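Local coordinates for probable methyltransferase (Bordetella pertussis, PDB 3KTY), which probably methylates RNA with S-adenosylmethionine as a member of the TrmH (SpoU) family, the chain being the N-terminal SPOUT-type domain of a longer protein, at residues 32-37 / 167-172; 80-85 / 118-123; 12-17 / 38-43. All coordinates share one frame; numbering follows the deposited sequence.

Contact 1 of 3, residues 32-37 / 167-172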
loop_
_atom_site.group_PDB
_atom_site.type_symbol
_atom_site.label_atom_id
_atom_site.label_comp_id
_atom_site.label_asym_id
_atom_site.label_seq_id
_atom_site.Cartn_x
_atom_site.Cartn_y
_atom_site.Cartn_z
ATOM N N LYS A 32 3.971 -10.346 -4.492
ATOM C CA LYS A 32 4.690 -11.337 -3.749
ATOM C C LYS A 32 4.784 -10.958 -2.278
ATOM O O LYS A 32 4.664 -11.830 -1.425
ATOM C CB LYS A 32 6.082 -11.575 -4.324
ATOM C CG LYS A 32 6.651 -12.878 -3.845
ATOM C CD LYS A 32 7.976 -13.160 -4.498
ATOM C CE LYS A 32 8.432 -14.589 -4.210
ATOM N NZ LYS A 32 9.916 -14.644 -4.153
ATOM N N THR A 33 5.029 -9.676 -1.975
ATOM C CA THR A 33 5.166 -9.275 -0.577
ATOM C C THR A 33 3.913 -9.558 0.242
ATOM O O THR A 33 3.980 -9.650 1.463
ATOM C CB THR A 33 5.555 -7.773 -0.371
ATOM O OG1 THR A 33 4.453 -6.916 -0.716
ATOM C CG2 THR A 33 6.742 -7.425 -1.190
HETATM N N MSE A 34 2.778 -9.634 -0.434
HETATM C CA MSE A 34 1.501 -9.955 0.178
HETATM C C MSE A 34 1.199 -11.448 0.131
HETATM O O MSE A 34 0.150 -11.888 0.561
HETATM C CB MSE A 34 0.366 -9.144 -0.496
HETATM C CG MSE A 34 0.507 -7.580 -0.277
HETATM SE SE MSE A 34 0.728 -7.126 1.660
HETATM C CE MSE A 34 1.969 -5.628 1.479
ATOM N N GLY A 35 2.116 -12.233 -0.406
ATOM C CA GLY A 35 1.909 -13.663 -0.461
ATOM C C GLY A 35 1.278 -14.182 -1.747
ATOM O O GLY A 35 0.985 -15.358 -1.833
ATOM N N PHE A 36 1.096 -13.340 -2.756
ATOM C CA PHE A 36 0.507 -13.817 -4.005
ATOM C C PHE A 36 1.527 -14.084 -5.119
ATOM O O PHE A 36 2.519 -13.374 -5.258
ATOM C CB PHE A 36 -0.578 -12.866 -4.478
ATOM C CG PHE A 36 -1.707 -12.701 -3.485
ATOM C CD1 PHE A 36 -2.739 -13.633 -3.425
ATOM C CD2 PHE A 36 -1.729 -11.628 -2.585
ATOM C CE1 PHE A 36 -3.811 -13.480 -2.487
ATOM C CE2 PHE A 36 -2.811 -11.461 -1.641
ATOM C CZ PHE A 36 -3.845 -12.389 -1.600
ATOM N N GLY A 37 1.271 -15.093 -5.938
ATOM C CA GLY A 37 2.229 -15.399 -6.983
ATOM C C GLY A 37 1.725 -15.289 -8.406
ATOM O O GLY A 37 2.481 -15.567 -9.336
ATOM N N GLU A 167 -5.330 -5.774 1.323
ATOM C CA GLU A 167 -6.723 -6.101 1.718
ATOM C C GLU A 167 -7.083 -7.572 1.571
ATOM O O GLU A 167 -7.677 -8.200 2.464
ATOM C CB GLU A 167 -7.675 -5.267 0.872
ATOM C CG GLU A 167 -7.667 -3.752 1.362
ATOM C CD GLU A 167 -8.270 -3.541 2.763
ATOM O OE1 GLU A 167 -8.986 -4.427 3.266
ATOM O OE2 GLU A 167 -8.035 -2.480 3.378
ATOM N N LEU A 168 -6.682 -8.132 0.436
ATOM C CA LEU A 168 -6.920 -9.520 0.163
ATOM C C LEU A 168 -6.149 -10.406 1.097
ATOM O O LEU A 168 -6.661 -11.368 1.621
ATOM C CB LEU A 168 -6.560 -9.843 -1.284
ATOM C CG LEU A 168 -7.651 -9.396 -2.257
ATOM C CD1 LEU A 168 -7.140 -9.539 -3.660
ATOM C CD2 LEU A 168 -8.882 -10.256 -2.025
ATOM N N ARG A 169 -4.896 -10.093 1.311
ATOM C CA ARG A 169 -4.145 -10.877 2.266
ATOM C C ARG A 169 -4.815 -10.864 3.645
ATOM O O ARG A 169 -5.014 -11.895 4.295
ATOM C CB ARG A 169 -2.714 -10.325 2.358
ATOM C CG ARG A 169 -1.917 -10.892 3.497
ATOM C CD ARG A 169 -0.396 -10.467 3.393
ATOM N NE ARG A 169 0.320 -11.214 4.410
ATOM C CZ ARG A 169 0.672 -12.485 4.298
ATOM N NH1 ARG A 169 0.437 -13.146 3.181
ATOM N NH2 ARG A 169 1.259 -13.098 5.306
ATOM N N TYR A 170 -5.165 -9.679 4.095
ATOM C CA TYR A 170 -5.720 -9.582 5.426
ATOM C C TYR A 170 -6.999 -10.402 5.500
ATOM O O TYR A 170 -7.285 -11.056 6.503
ATOM C CB TYR A 170 -6.011 -8.119 5.812
ATOM C CG TYR A 170 -6.237 -7.967 7.298
ATOM C CD1 TYR A 170 -5.153 -7.800 8.165
ATOM C CD2 TYR A 170 -7.520 -8.043 7.847
ATOM C CE1 TYR A 170 -5.334 -7.684 9.549
ATOM C CE2 TYR A 170 -7.715 -7.896 9.245
ATOM C CZ TYR A 170 -6.628 -7.731 10.077
ATOM O OH TYR A 170 -6.820 -7.624 11.446
ATOM N N ALA A 171 -7.793 -10.312 4.455
ATOM C CA ALA A 171 -9.084 -10.984 4.496
ATOM C C ALA A 171 -8.924 -12.533 4.393
ATOM O O ALA A 171 -9.751 -13.278 4.886
ATOM C CB ALA A 171 -10.024 -10.428 3.433
ATOM N N LEU A 172 -7.794 -12.993 3.865
ATOM C CA LEU A 172 -7.576 -14.411 3.694
ATOM C C LEU A 172 -6.852 -15.074 4.857
ATOM O O LEU A 172 -6.970 -16.281 5.070
ATOM C CB LEU A 172 -6.814 -14.673 2.380
ATOM C CG LEU A 172 -7.511 -14.393 1.050
ATOM C CD1 LEU A 172 -6.666 -14.949 -0.091
ATOM C CD2 LEU A 172 -8.900 -15.029 1.018
#

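Contact 2 of 3, residues 80-85 / 118-123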
loop_
_atom_site.group_PDB
_atom_site.type_symbol
_atom_site.label_atom_id
_atom_site.label_comp_id
_atom_site.label_asym_id
_atom_site.label_seq_id
_atom_site.Cartn_x
_atom_site.Cartn_y
_atom_site.Cartn_z
ATOM N N ALA A 80 -11.373 -16.337 -18.423
ATOM C CA ALA A 80 -12.000 -17.648 -18.607
ATOM C C ALA A 80 -11.997 -18.489 -17.329
ATOM O O ALA A 80 -13.020 -19.022 -16.972
ATOM C CB ALA A 80 -11.398 -18.427 -19.785
ATOM N N PRO A 81 -10.865 -18.604 -16.619
ATOM C CA PRO A 81 -11.032 -19.476 -15.448
ATOM C C PRO A 81 -11.512 -18.735 -14.184
ATOM O O PRO A 81 -11.582 -19.302 -13.107
ATOM C CB PRO A 81 -9.631 -20.062 -15.223
ATOM C CG PRO A 81 -8.684 -19.282 -16.141
ATOM C CD PRO A 81 -9.473 -18.164 -16.778
ATOM N N VAL A 82 -11.897 -17.487 -14.302
ATOM C CA VAL A 82 -12.184 -16.769 -13.095
ATOM C C VAL A 82 -13.645 -16.849 -12.734
ATOM O O VAL A 82 -14.492 -16.573 -13.563
ATOM C CB VAL A 82 -11.756 -15.304 -13.222
ATOM C CG1 VAL A 82 -12.216 -14.521 -11.975
ATOM C CG2 VAL A 82 -10.224 -15.234 -13.409
ATOM N N THR A 83 -13.940 -17.178 -11.475
ATOM C CA THR A 83 -15.326 -17.239 -11.008
ATOM C C THR A 83 -15.852 -15.970 -10.340
ATOM O O THR A 83 -17.056 -15.761 -10.287
ATOM C CB THR A 83 -15.596 -18.478 -10.119
ATOM O OG1 THR A 83 -14.719 -18.477 -8.988
ATOM C CG2 THR A 83 -15.394 -19.748 -10.903
ATOM N N LEU A 84 -14.953 -15.121 -9.853
ATOM C CA LEU A 84 -15.330 -13.845 -9.231
ATOM C C LEU A 84 -14.257 -12.789 -9.541
ATOM O O LEU A 84 -13.110 -12.894 -9.100
ATOM C CB LEU A 84 -15.511 -13.998 -7.712
ATOM C CG LEU A 84 -15.805 -12.676 -6.992
ATOM C CD1 LEU A 84 -17.078 -12.021 -7.528
ATOM C CD2 LEU A 84 -15.860 -12.825 -5.433
ATOM N N ALA A 85 -14.626 -11.794 -10.332
ATOM C CA ALA A 85 -13.651 -10.859 -10.815
ATOM C C ALA A 85 -14.044 -9.473 -10.440
ATOM O O ALA A 85 -15.149 -9.047 -10.743
ATOM C CB ALA A 85 -13.483 -10.963 -12.314
ATOM N N ALA A 118 -13.295 -24.770 -6.144
ATOM C CA ALA A 118 -12.257 -24.279 -7.038
ATOM C C ALA A 118 -12.592 -22.913 -7.648
ATOM O O ALA A 118 -12.252 -22.640 -8.796
ATOM C CB ALA A 118 -11.965 -25.325 -8.128
ATOM N N GLY A 119 -13.257 -22.062 -6.871
ATOM C CA GLY A 119 -13.465 -20.681 -7.255
ATOM C C GLY A 119 -12.136 -19.964 -7.453
ATOM O O GLY A 119 -11.116 -20.336 -6.899
ATOM N N VAL A 120 -12.146 -18.949 -8.297
ATOM C CA VAL A 120 -10.951 -18.214 -8.584
ATOM C C VAL A 120 -11.334 -16.774 -8.555
ATOM O O VAL A 120 -12.356 -16.372 -9.121
ATOM C CB VAL A 120 -10.402 -18.515 -9.981
ATOM C CG1 VAL A 120 -9.201 -17.607 -10.256
ATOM C CG2 VAL A 120 -9.997 -19.943 -10.043
ATOM N N VAL A 121 -10.510 -15.983 -7.887
ATOM C CA VAL A 121 -10.827 -14.583 -7.735
ATOM C C VAL A 121 -9.819 -13.785 -8.501
ATOM O O VAL A 121 -8.619 -14.067 -8.460
ATOM C CB VAL A 121 -10.831 -14.138 -6.226
ATOM C CG1 VAL A 121 -10.886 -12.620 -6.113
ATOM C CG2 VAL A 121 -12.005 -14.738 -5.524
ATOM N N ALA A 122 -10.304 -12.773 -9.198
ATOM C CA ALA A 122 -9.385 -11.878 -9.861
ATOM C C ALA A 122 -9.685 -10.452 -9.532
ATOM O O ALA A 122 -10.858 -10.033 -9.419
ATOM C CB ALA A 122 -9.374 -12.093 -11.409
ATOM N N ILE A 123 -8.590 -9.714 -9.385
ATOM C CA ILE A 123 -8.601 -8.268 -9.358
ATOM C C ILE A 123 -8.098 -7.751 -10.677
ATOM O O ILE A 123 -7.017 -8.118 -11.105
ATOM C CB ILE A 123 -7.648 -7.757 -8.291
ATOM C CG1 ILE A 123 -8.015 -8.396 -6.956
ATOM C CG2 ILE A 123 -7.793 -6.221 -8.152
ATOM C CD1 ILE A 123 -9.411 -8.042 -6.520
#

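Contact 3 of 3, residues 12-17 / 38-43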
loop_
_atom_site.group_PDB
_atom_site.type_symbol
_atom_site.label_atom_id
_atom_site.label_comp_id
_atom_site.label_asym_id
_atom_site.label_seq_id
_atom_site.Cartn_x
_atom_site.Cartn_y
_atom_site.Cartn_z
ATOM N N ARG A 12 -5.888 -13.975 -8.477
ATOM C CA ARG A 12 -5.105 -13.477 -9.622
ATOM C C ARG A 12 -5.216 -12.009 -9.801
ATOM O O ARG A 12 -6.310 -11.465 -9.652
ATOM C CB ARG A 12 -5.632 -14.085 -10.913
ATOM C CG ARG A 12 -5.096 -15.425 -11.080
ATOM C CD ARG A 12 -6.196 -16.331 -11.336
ATOM N NE ARG A 12 -6.177 -16.651 -12.727
ATOM C CZ ARG A 12 -5.983 -17.866 -13.205
ATOM N NH1 ARG A 12 -5.801 -18.906 -12.407
ATOM N NH2 ARG A 12 -5.974 -18.012 -14.491
ATOM N N PHE A 13 -4.109 -11.373 -10.193
ATOM C CA PHE A 13 -4.095 -9.926 -10.470
ATOM C C PHE A 13 -3.819 -9.659 -11.934
ATOM O O PHE A 13 -2.776 -10.020 -12.471
ATOM C CB PHE A 13 -3.057 -9.201 -9.600
ATOM C CG PHE A 13 -3.254 -9.426 -8.121
ATOM C CD1 PHE A 13 -3.873 -8.474 -7.339
ATOM C CD2 PHE A 13 -2.871 -10.614 -7.538
ATOM C CE1 PHE A 13 -4.083 -8.687 -5.981
ATOM C CE2 PHE A 13 -3.059 -10.833 -6.197
ATOM C CZ PHE A 13 -3.668 -9.880 -5.420
ATOM N N ILE A 14 -4.772 -8.994 -12.558
ATOM C CA ILE A 14 -4.761 -8.747 -13.972
ATOM C C ILE A 14 -4.545 -7.286 -14.332
ATOM O O ILE A 14 -5.380 -6.436 -14.047
ATOM C CB ILE A 14 -6.053 -9.276 -14.617
ATOM C CG1 ILE A 14 -6.220 -10.736 -14.197
ATOM C CG2 ILE A 14 -5.966 -9.138 -16.171
ATOM C CD1 ILE A 14 -7.427 -11.431 -14.801
HETATM N N MSE A 15 -3.414 -7.008 -14.977
HETATM C CA MSE A 15 -3.140 -5.664 -15.465
HETATM C C MSE A 15 -3.472 -5.518 -16.943
HETATM O O MSE A 15 -2.897 -6.213 -17.779
HETATM C CB MSE A 15 -1.654 -5.357 -15.295
HETATM C CG MSE A 15 -1.170 -5.229 -13.855
HETATM SE SE MSE A 15 0.782 -5.150 -13.912
HETATM C CE MSE A 15 1.050 -3.223 -14.317
ATOM N N THR A 16 -4.376 -4.615 -17.280
ATOM C CA THR A 16 -4.664 -4.395 -18.692
ATOM C C THR A 16 -3.885 -3.243 -19.369
ATOM O O THR A 16 -3.772 -2.128 -18.851
ATOM C CB THR A 16 -6.160 -4.191 -18.949
ATOM O OG1 THR A 16 -6.556 -2.926 -18.413
ATOM C CG2 THR A 16 -6.979 -5.319 -18.334
ATOM N N GLN A 17 -3.357 -3.536 -20.549
ATOM C CA GLN A 17 -2.616 -2.556 -21.323
ATOM C C GLN A 17 -1.392 -1.985 -20.596
ATOM O O GLN A 17 -1.065 -0.825 -20.794
ATOM C CB GLN A 17 -3.540 -1.419 -21.751
ATOM C CG GLN A 17 -4.271 -1.667 -23.031
ATOM C CD GLN A 17 -5.663 -2.206 -22.812
ATOM O OE1 GLN A 17 -5.907 -3.412 -22.936
ATOM N NE2 GLN A 17 -6.595 -1.313 -22.498
ATOM N N GLU A 38 0.458 -14.902 -8.572
ATOM C CA GLU A 38 -0.233 -14.978 -9.862
ATOM C C GLU A 38 -0.504 -13.635 -10.524
ATOM O O GLU A 38 -1.475 -12.936 -10.207
ATOM C CB GLU A 38 -1.554 -15.744 -9.713
ATOM C CG GLU A 38 -1.710 -16.883 -10.658
ATOM C CD GLU A 38 -0.766 -18.011 -10.331
ATOM O OE1 GLU A 38 -0.918 -18.592 -9.231
ATOM O OE2 GLU A 38 0.127 -18.305 -11.166
ATOM N N LEU A 39 0.329 -13.305 -11.492
ATOM C CA LEU A 39 0.194 -12.050 -12.214
ATOM C C LEU A 39 -0.097 -12.304 -13.697
ATOM O O LEU A 39 0.571 -13.085 -14.337
ATOM C CB LEU A 39 1.472 -11.233 -12.086
ATOM C CG LEU A 39 1.531 -9.916 -12.881
ATOM C CD1 LEU A 39 0.665 -8.832 -12.280
ATOM C CD2 LEU A 39 2.963 -9.450 -12.910
ATOM N N VAL A 40 -1.091 -11.598 -14.213
ATOM C CA VAL A 40 -1.540 -11.738 -15.557
ATOM C C VAL A 40 -1.547 -10.389 -16.265
ATOM O O VAL A 40 -2.052 -9.402 -15.743
ATOM C CB VAL A 40 -2.994 -12.333 -15.590
ATOM C CG1 VAL A 40 -3.442 -12.505 -17.054
ATOM C CG2 VAL A 40 -3.049 -13.668 -14.876
ATOM N N LEU A 41 -1.008 -10.354 -17.460
ATOM C CA LEU A 41 -1.037 -9.156 -18.288
ATOM C C LEU A 41 -1.959 -9.336 -19.493
ATOM O O LEU A 41 -1.882 -10.348 -20.172
ATOM C CB LEU A 41 0.346 -8.916 -18.840
ATOM C CG LEU A 41 1.533 -8.706 -17.873
ATOM C CD1 LEU A 41 2.651 -8.138 -18.666
ATOM C CD2 LEU A 41 1.154 -7.741 -16.782
ATOM N N VAL A 42 -2.816 -8.356 -19.761
ATOM C CA VAL A 42 -3.640 -8.363 -20.957
ATOM C C VAL A 42 -3.216 -7.236 -21.918
ATOM O O VAL A 42 -3.151 -6.066 -21.528
ATOM C CB VAL A 42 -5.131 -8.208 -20.605
ATOM C CG1 VAL A 42 -5.955 -7.867 -21.851
ATOM C CG2 VAL A 42 -5.653 -9.478 -19.923
ATOM N N ALA A 43 -2.900 -7.601 -23.155
ATOM C CA ALA A 43 -2.596 -6.645 -24.224
ATOM C C ALA A 43 -1.506 -5.666 -23.843
ATOM O O ALA A 43 -1.709 -4.470 -23.885
ATOM C CB ALA A 43 -3.857 -5.883 -24.673
#

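Contact 1 of 3, residues 32-37 / 167-172
The ring of Phe36 meets helix 157-172 with its rim. The backbone N of Arg169 lies in the ring plane, 3.9 Å from Phe36 CZ, and Leu172 CD1 sits near the same plane, 4.0 Å from Phe36 CE1. Leu168 comes in obliquely, its CB 3.7 Å from Phe36 CZ. Elsewhere Phe13 meets the ring edge-to-face, Phe8 packs against it, and Val11 of strand 11-16 also touches it, so Phe36 belongs to a small cluster between the helix and that strand.

The second flat group, the guanidinium of Arg169, uses its edge as well. NH1 donates to the carbonyl O of Met34 at 2.9 Å, with an N-H...O angle of 148°, but the donor stands above the carbonyl plane, 64° out of it, and is not on a lone pair. An extended chain from CG to NE, with CG anti to the backbone N (chi1 169°), carries the guanidinium across the gap. On the way Arg169 CD passes 3.2 Å from Met34 O and 3.9 Å from Met34 SE, the two side chains crossing at about a right angle. NE of the same arginine bonds to Pro147 O of the second subunit. One buried guanidinium therefore ties a turn of its own chain to a backbone carbonyl of the partner.

That turn ends helix 21-33. Gly35 takes a positive phi, and two bonds run back into the last helical turn, among them Gly35 N to Lys32 O at 2.8 Å. Met34 O, just beyond the helix, is the carbonyl the arginine takes up. Met34 also packs on Leu163 of the second subunit. The arrangement is a Schellman motif closing a helix against the C-terminal helix of a SPOUT domain, the helix that in this family commonly forms part of the dimer interface.

Contact 2 of 3, residues 80-85 / 118-123
Two neighbouring parallel strands of the central sheet, 84-89 and 121-125, begin side by side here, and the contact is the entry to that pairing together with the loops that lead into it. Thr83 makes the first bonds, ahead of the strand pairing. Its OG1 accepts the N-H of Val120 at 2.7 Å in a nearly straight bond (159°), and lies 3.1 Å from Gly119 CA. A chi1 of 58° puts the hydroxyl between the backbone N and the carbonyl carbon of its own residue, where it meets Val120 N. The same OG1 is also hydrogen-bonded to NE2 of His112, which fixes the hydroxyl from the helix side.

Val120 O is gripped by two successive backbone N-H groups: Thr83 N at 2.9 Å, rather bent, and Leu84 N at 3.0 Å, approaching nearly along the C=O axis. Past this two-donor carbonyl the regular ladder starts, with Ala122 N donating to Leu84 O at 2.8 Å. Leu84 pairs with Val121 and Ala85 with Ala122.

The side chains sort themselves by face. Val82 spreads both methyls over Ala122, CG1 lying 3.8 Å from Ala122 CB, while the Val82 and Val120 side chains cross at about a right angle, CG2 of Val82 4.1 Å from CG1 of Val120. Val120 CB in turn rests 3.4 Å from Pro81 O. Leu84 and Val121 share the other face, CB of the leucine against CG2 of the valine.

Helix 102-115 covers that Leu84-Val121 face, with His112 reaching both residues and Ala109 and Leu113 packing on Val121. On the Ala122 face, Ile14 of strand 11-16 touches Ala122. In the plane of the sheet, strand 11-16 lies next to 121-125, with Arg10 and Arg12 making backbone hydrogen bonds to Val121, while strand 142-145 flanks Ala85 on the opposite side.

Contact 3 of 3, residues 12-17 / 38-43
This is a parallel strand pairing in the interior of the domain, joining 11-16 to 39-42. Five backbone hydrogen bonds zip it up, the N-H and C=O of alternate residues in each strand reaching across, from Phe13 N to Glu38 O (3.1 Å) through to Gln17 N to Val42 O (2.7 Å). The strand directions diverge by 24°, the twist of the sheet.

On one face Ile14 lies alongside Val40, its CG1 3.9 Å from Val40 CB, while Ile14 CG2 reaches on to Val42 CG2 at 3.8 Å. Helix 75-79 packs on this side. On the other face Met15, with its chain bent only at the last torsion (chi3 83°), sets SE against two leucine methyls, 4.0 Å from Leu39 CD1 and 3.9 Å from Leu41 CD2. Phe13 turns its ring edge to Glu38 O and packs on helix 157-172.

At the Arg12 end of the pairing, Arg12 and Glu38 run side by side through their aliphatic parts, CG to CG 3.7 Å, without their charged ends meeting. Helix 21-33 links the two strands and packs on Phe13, Met15 and Leu39, completing the beta-alpha-beta unit of a Rossmann-like SPOUT core.

Contact 3 and contact 2 belong to the same sheet, in which strand 11-16 lies next to 121-125: Arg12 N and Ile14 N probably bond to Val121 O and Ile123 O. Contact 3 is the core pairing, regular from end to end, whereas contact 2 starts at exposed loop residues and uses a threonine hydroxyl ahead of the ladder. Contact 1 is also buried, but it joins a helix end to a helix with one side-chain bond and aromatic packing, and it alone lies against the second subunit. Phe13 touches Phe36 and Leu168, and Leu168 touches Ile123, so contact 1 roofs the Phe13 face of the sheet to which the other two belong.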